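[4Fe-4S]-dependent U34-ARNt thiolase (Methanococcus maripaludis, PDB 6SCY) probably transfers sulfur to a uridine of tRNA, using ATP and a [4Fe-4S] cluster. Local coordinates at residues L56-N70 with G97-I110. Sequence-based numbering, arbitrary orientation.
Sequences LSGGKDSLVMAYLLN and GIDAAVKFCEEYGI. With SO4 (sulfate ion), chain L.
F104 reaches from helix 97-108 into the angle between L63, A66 and Y67 on helix 60-70 and buries the most surface. With CG anti to the backbone N (chi1 171°), the flat ring is carried across to the neighbouring helix. L63 lies over one face, its CG 4.0 Å from F104 CG, while the methyl CB of A66 meets F104 CE2 at 3.6 Å. The small A66 lets the ring come close to the helix backbone, where F104 CZ sits 3.6 Å from L63 O; a leucine here would probably lose the flat face against L63 and the ring atoms reaching L63 O and Y67, leaving those groups less covered. On the other face of F104 stands Y108 of the same segment, which also meets Y67: Y108 CE2 is 3.5 Å from Y67 CE2, near the plane of the Y67 ring, the two ring planes inclined at 80°. The axes of 60-70 and 97-108 are inclined by 13°, as expected of neighbours on one side of the parallel sheet of a PP-loop (HUP) domain, where strands 51-55 and 80-87 each lead into one of them. Farther along, CB and the amide ND2 of N70 both lie against the I110 side chain, N70 ND2 3.7 Å from I110 CG1. At the other end A101 offers only a methyl to the loop, and G58 CA approaches G97 O at 3.3 Å in a CA-H...O contact; the positive phi of G58 suits glycine. A sulfate, probably from the crystallisation liquor, accepts bonds from S57 OG (2.7 Å to O2) in this loop, part of the predicted ATP site, and from S62 N in the helix's first turn, as a phosphate probably would in a PP-loop.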
loop_
_atom_site.group_PDB
_atom_site.type_symbol
_atom_site.label_atom_id
_atom_site.label_comp_id
_atom_site.label_asym_id
_atom_site.label_seq_id
_atom_site.Cartn_x
_atom_site.Cartn_y
_atom_site.Cartn_z
ATOM N N LEU A 56 -26.198 -0.726 13.495
ATOM C CA LEU A 56 -25.812 -0.431 14.871
ATOM C C LEU A 56 -25.354 -1.701 15.585
ATOM O O LEU A 56 -26.003 -2.751 15.460
ATOM C CB LEU A 56 -26.989 0.189 15.619
ATOM C CG LEU A 56 -26.965 1.689 15.762
ATOM C CD1 LEU A 56 -27.375 2.360 14.483
ATOM C CD2 LEU A 56 -27.866 2.124 16.888
ATOM N N SER A 57 -24.235 -1.608 16.330
ATOM C CA SER A 57 -23.686 -2.750 17.057
ATOM C C SER A 57 -23.379 -2.454 18.537
ATOM O O SER A 57 -22.825 -3.315 19.227
ATOM C CB SER A 57 -22.470 -3.313 16.333
ATOM O OG SER A 57 -21.471 -2.320 16.182
ATOM N N GLY A 58 -23.757 -1.263 19.011
ATOM C CA GLY A 58 -23.576 -0.867 20.405
ATOM C C GLY A 58 -22.286 -0.165 20.795
ATOM O O GLY A 58 -22.221 0.452 21.865
ATOM N N GLY A 59 -21.270 -0.248 19.940
ATOM C CA GLY A 59 -19.974 0.378 20.181
ATOM C C GLY A 59 -19.992 1.875 19.973
ATOM O O GLY A 59 -20.952 2.404 19.403
ATOM N N LYS A 60 -18.927 2.574 20.434
ATOM C CA LYS A 60 -18.813 4.038 20.321
ATOM C C LYS A 60 -19.111 4.534 18.909
ATOM O O LYS A 60 -19.976 5.387 18.771
ATOM C CB LYS A 60 -17.475 4.582 20.852
ATOM C CG LYS A 60 -16.251 3.753 20.487
ATOM C CD LYS A 60 -15.098 4.620 20.019
ATOM C CE LYS A 60 -13.895 3.788 19.643
ATOM N NZ LYS A 60 -14.114 2.998 18.393
ATOM N N ASP A 61 -18.491 3.920 17.870
ATOM C CA ASP A 61 -18.656 4.244 16.441
ATOM C C ASP A 61 -20.115 4.295 15.997
ATOM O O ASP A 61 -20.570 5.357 15.580
ATOM C CB ASP A 61 -17.864 3.271 15.555
ATOM C CG ASP A 61 -16.372 3.249 15.818
ATOM O OD1 ASP A 61 -15.701 4.236 15.479
ATOM O OD2 ASP A 61 -15.876 2.229 16.347
ATOM N N SER A 62 -20.855 3.172 16.137
ATOM C CA SER A 62 -22.267 3.051 15.757
ATOM C C SER A 62 -23.198 4.005 16.481
ATOM O O SER A 62 -24.157 4.454 15.868
ATOM C CB SER A 62 -22.759 1.619 15.900
ATOM O OG SER A 62 -22.512 0.919 14.692
ATOM N N LEU A 63 -22.923 4.315 17.762
ATOM C CA LEU A 63 -23.698 5.258 18.582
ATOM C C LEU A 63 -23.373 6.728 18.238
ATOM O O LEU A 63 -24.294 7.552 18.179
ATOM C CB LEU A 63 -23.472 4.968 20.072
ATOM C CG LEU A 63 -24.551 4.143 20.781
ATOM C CD1 LEU A 63 -24.621 2.714 20.261
ATOM C CD2 LEU A 63 -24.296 4.105 22.260
ATOM N N VAL A 64 -22.070 7.042 17.980
ATOM C CA VAL A 64 -21.571 8.367 17.567
ATOM C C VAL A 64 -22.155 8.703 16.197
ATOM O O VAL A 64 -22.668 9.808 16.015
ATOM C CB VAL A 64 -20.025 8.445 17.594
ATOM C CG1 VAL A 64 -19.495 9.594 16.750
ATOM C CG2 VAL A 64 -19.519 8.568 19.017
ATOM N N MET A 65 -22.116 7.730 15.260
ATOM C CA MET A 65 -22.692 7.852 13.921
ATOM C C MET A 65 -24.213 8.005 14.027
ATOM O O MET A 65 -24.788 8.842 13.336
ATOM C CB MET A 65 -22.343 6.617 13.069
ATOM C CG MET A 65 -22.930 6.653 11.675
ATOM S SD MET A 65 -22.981 5.044 10.875
ATOM C CE MET A 65 -24.238 4.267 11.820
ATOM N N ALA A 66 -24.853 7.209 14.897
ATOM C CA ALA A 66 -26.300 7.245 15.110
ATOM C C ALA A 66 -26.754 8.593 15.677
ATOM O O ALA A 66 -27.808 9.088 15.270
ATOM C CB ALA A 66 -26.733 6.110 16.025
ATOM N N TYR A 67 -25.947 9.196 16.591
ATOM C CA TYR A 67 -26.246 10.491 17.206
ATOM C C TYR A 67 -26.127 11.625 16.192
ATOM O O TYR A 67 -26.993 12.507 16.175
ATOM C CB TYR A 67 -25.339 10.758 18.419
ATOM C CG TYR A 67 -25.550 12.115 19.065
ATOM C CD1 TYR A 67 -24.869 13.240 18.607
ATOM C CD2 TYR A 67 -26.403 12.267 20.152
ATOM C CE1 TYR A 67 -25.057 14.490 19.196
ATOM C CE2 TYR A 67 -26.584 13.508 20.764
ATOM C CZ TYR A 67 -25.910 14.618 20.281
ATOM O OH TYR A 67 -26.084 15.845 20.883
ATOM N N LEU A 68 -25.029 11.643 15.399
ATOM C CA LEU A 68 -24.785 12.680 14.399
ATOM C C LEU A 68 -25.895 12.665 13.350
ATOM O O LEU A 68 -26.598 13.664 13.218
ATOM C CB LEU A 68 -23.373 12.571 13.775
ATOM C CG LEU A 68 -22.160 12.767 14.716
ATOM C CD1 LEU A 68 -20.857 12.377 14.025
ATOM C CD2 LEU A 68 -22.070 14.197 15.258
ATOM N N LEU A 69 -26.129 11.505 12.703
ATOM C CA LEU A 69 -27.184 11.317 11.705
ATOM C C LEU A 69 -28.548 11.748 12.230
ATOM O O LEU A 69 -29.282 12.416 11.506
ATOM C CB LEU A 69 -27.254 9.861 11.223
ATOM C CG LEU A 69 -26.195 9.381 10.237
ATOM C CD1 LEU A 69 -26.223 7.881 10.114
ATOM C CD2 LEU A 69 -26.397 9.986 8.875
ATOM N N ASN A 70 -28.870 11.401 13.492
ATOM C CA ASN A 70 -30.143 11.785 14.118
ATOM C C ASN A 70 -30.286 13.297 14.268
ATOM O O ASN A 70 -31.362 13.816 13.995
ATOM C CB ASN A 70 -30.376 11.061 15.448
ATOM C CG ASN A 70 -31.623 11.504 16.168
ATOM O OD1 ASN A 70 -31.559 12.283 17.118
ATOM N ND2 ASN A 70 -32.783 11.036 15.723
ATOM N N GLY A 97 -24.341 -5.714 24.172
ATOM C CA GLY A 97 -23.909 -4.782 23.139
ATOM C C GLY A 97 -25.105 -4.180 22.447
ATOM O O GLY A 97 -25.210 -2.957 22.339
ATOM N N ILE A 98 -26.045 -5.049 22.028
ATOM C CA ILE A 98 -27.311 -4.662 21.405
ATOM C C ILE A 98 -28.165 -3.916 22.443
ATOM O O ILE A 98 -28.829 -2.950 22.080
ATOM C CB ILE A 98 -28.041 -5.879 20.763
ATOM C CG1 ILE A 98 -27.194 -6.490 19.625
ATOM C CG2 ILE A 98 -29.448 -5.512 20.256
ATOM C CD1 ILE A 98 -27.520 -7.933 19.275
ATOM N N ASP A 99 -28.090 -4.314 23.735
ATOM C CA ASP A 99 -28.818 -3.658 24.827
ATOM C C ASP A 99 -28.499 -2.164 24.932
ATOM O O ASP A 99 -29.422 -1.364 25.093
ATOM C CB ASP A 99 -28.582 -4.366 26.171
ATOM C CG ASP A 99 -29.395 -5.635 26.381
ATOM O OD1 ASP A 99 -30.612 -5.625 26.071
ATOM O OD2 ASP A 99 -28.822 -6.631 26.876
ATOM N N ALA A 100 -27.207 -1.789 24.796
ATOM C CA ALA A 100 -26.748 -0.397 24.828
ATOM C C ALA A 100 -27.241 0.372 23.594
ATOM O O ALA A 100 -27.596 1.552 23.710
ATOM C CB ALA A 100 -25.231 -0.347 24.908
ATOM N N ALA A 101 -27.289 -0.314 22.426
ATOM C CA ALA A 101 -27.759 0.245 21.154
ATOM C C ALA A 101 -29.283 0.453 21.140
ATOM O O ALA A 101 -29.756 1.424 20.545
ATOM C CB ALA A 101 -27.335 -0.645 19.996
ATOM N N VAL A 102 -30.047 -0.461 21.782
ATOM C CA VAL A 102 -31.507 -0.397 21.896
ATOM C C VAL A 102 -31.879 0.740 22.854
ATOM O O VAL A 102 -32.725 1.570 22.515
ATOM C CB VAL A 102 -32.129 -1.752 22.319
ATOM C CG1 VAL A 102 -33.594 -1.602 22.723
ATOM C CG2 VAL A 102 -31.996 -2.783 21.208
ATOM N N LYS A 103 -31.208 0.802 24.024
ATOM C CA LYS A 103 -31.440 1.816 25.060
ATOM C C LYS A 103 -31.107 3.249 24.578
ATOM O O LYS A 103 -31.695 4.208 25.099
ATOM C CB LYS A 103 -30.737 1.450 26.383
ATOM C CG LYS A 103 -31.541 0.394 27.155
ATOM C CD LYS A 103 -31.029 0.090 28.559
ATOM C CE LYS A 103 -32.021 -0.785 29.308
ATOM N NZ LYS A 103 -31.232 -1.924 30.044
ATOM N N PHE A 104 -30.212 3.387 23.557
ATOM C CA PHE A 104 -29.876 4.668 22.920
ATOM C C PHE A 104 -31.051 5.038 22.002
ATOM O O PHE A 104 -31.538 6.171 22.059
ATOM C CB PHE A 104 -28.557 4.573 22.113
ATOM C CG PHE A 104 -28.216 5.764 21.236
ATOM C CD1 PHE A 104 -27.447 6.812 21.724
ATOM C CD2 PHE A 104 -28.627 5.812 19.908
ATOM C CE1 PHE A 104 -27.124 7.903 20.907
ATOM C CE2 PHE A 104 -28.325 6.913 19.105
ATOM C CZ PHE A 104 -27.567 7.945 19.606
ATOM N N CYS A 105 -31.507 4.069 21.172
ATOM C CA CYS A 105 -32.622 4.211 20.231
ATOM C C CYS A 105 -33.915 4.612 20.923
ATOM O O CYS A 105 -34.752 5.288 20.320
ATOM C CB CYS A 105 -32.802 2.944 19.406
ATOM S SG CYS A 105 -31.734 2.855 17.950
ATOM N N GLU A 106 -34.074 4.193 22.189
ATOM C CA GLU A 106 -35.227 4.523 23.021
ATOM C C GLU A 106 -35.087 5.972 23.522
ATOM O O GLU A 106 -35.999 6.783 23.318
ATOM C CB GLU A 106 -35.342 3.548 24.207
ATOM C CG GLU A 106 -35.745 2.132 23.831
ATOM C CD GLU A 106 -35.767 1.117 24.962
ATOM O OE1 GLU A 106 -35.047 1.302 25.974
ATOM O OE2 GLU A 106 -36.499 0.114 24.817
ATOM N N GLU A 107 -33.922 6.296 24.132
ATOM C CA GLU A 107 -33.598 7.614 24.682
ATOM C C GLU A 107 -33.553 8.737 23.627
ATOM O O GLU A 107 -33.833 9.892 23.961
ATOM C CB GLU A 107 -32.268 7.553 25.447
ATOM C CG GLU A 107 -32.186 8.542 26.600
ATOM C CD GLU A 107 -30.842 8.633 27.296
ATOM O OE1 GLU A 107 -30.273 9.750 27.340
ATOM O OE2 GLU A 107 -30.361 7.596 27.809
ATOM N N TYR A 108 -33.211 8.400 22.366
ATOM C CA TYR A 108 -33.088 9.378 21.288
ATOM C C TYR A 108 -34.227 9.326 20.248
ATOM O O TYR A 108 -34.313 10.213 19.395
ATOM C CB TYR A 108 -31.707 9.267 20.634
ATOM C CG TYR A 108 -30.613 9.847 21.508
ATOM C CD1 TYR A 108 -29.997 9.078 22.489
ATOM C CD2 TYR A 108 -30.229 11.178 21.386
ATOM C CE1 TYR A 108 -29.003 9.611 23.311
ATOM C CE2 TYR A 108 -29.239 11.724 22.203
ATOM C CZ TYR A 108 -28.623 10.933 23.161
ATOM O OH TYR A 108 -27.642 11.453 23.971
ATOM N N GLY A 109 -35.108 8.338 20.365
ATOM C CA GLY A 109 -36.265 8.181 19.492
ATOM C C GLY A 109 -35.961 7.734 18.076
ATOM O O GLY A 109 -36.499 8.310 17.127
ATOM N N ILE A 110 -35.115 6.697 17.924
ATOM C CA ILE A 110 -34.757 6.109 16.627
ATOM C C ILE A 110 -35.431 4.734 16.514
ATOM O O ILE A 110 -35.293 3.913 17.423
ATOM C CB ILE A 110 -33.211 6.033 16.436
ATOM C CG1 ILE A 110 -32.581 7.447 16.388
ATOM C CG2 ILE A 110 -32.842 5.220 15.180
ATOM C CD1 ILE A 110 -31.103 7.535 16.803
HETATM S S SO4 L . -18.637 -0.338 16.737
HETATM O O1 SO4 L . -19.581 0.392 15.894
HETATM O O2 SO4 L . -19.365 -1.323 17.522
HETATM O O3 SO4 L . -17.930 0.580 17.627
HETATM O O4 SO4 L . -17.662 -1.031 15.905
#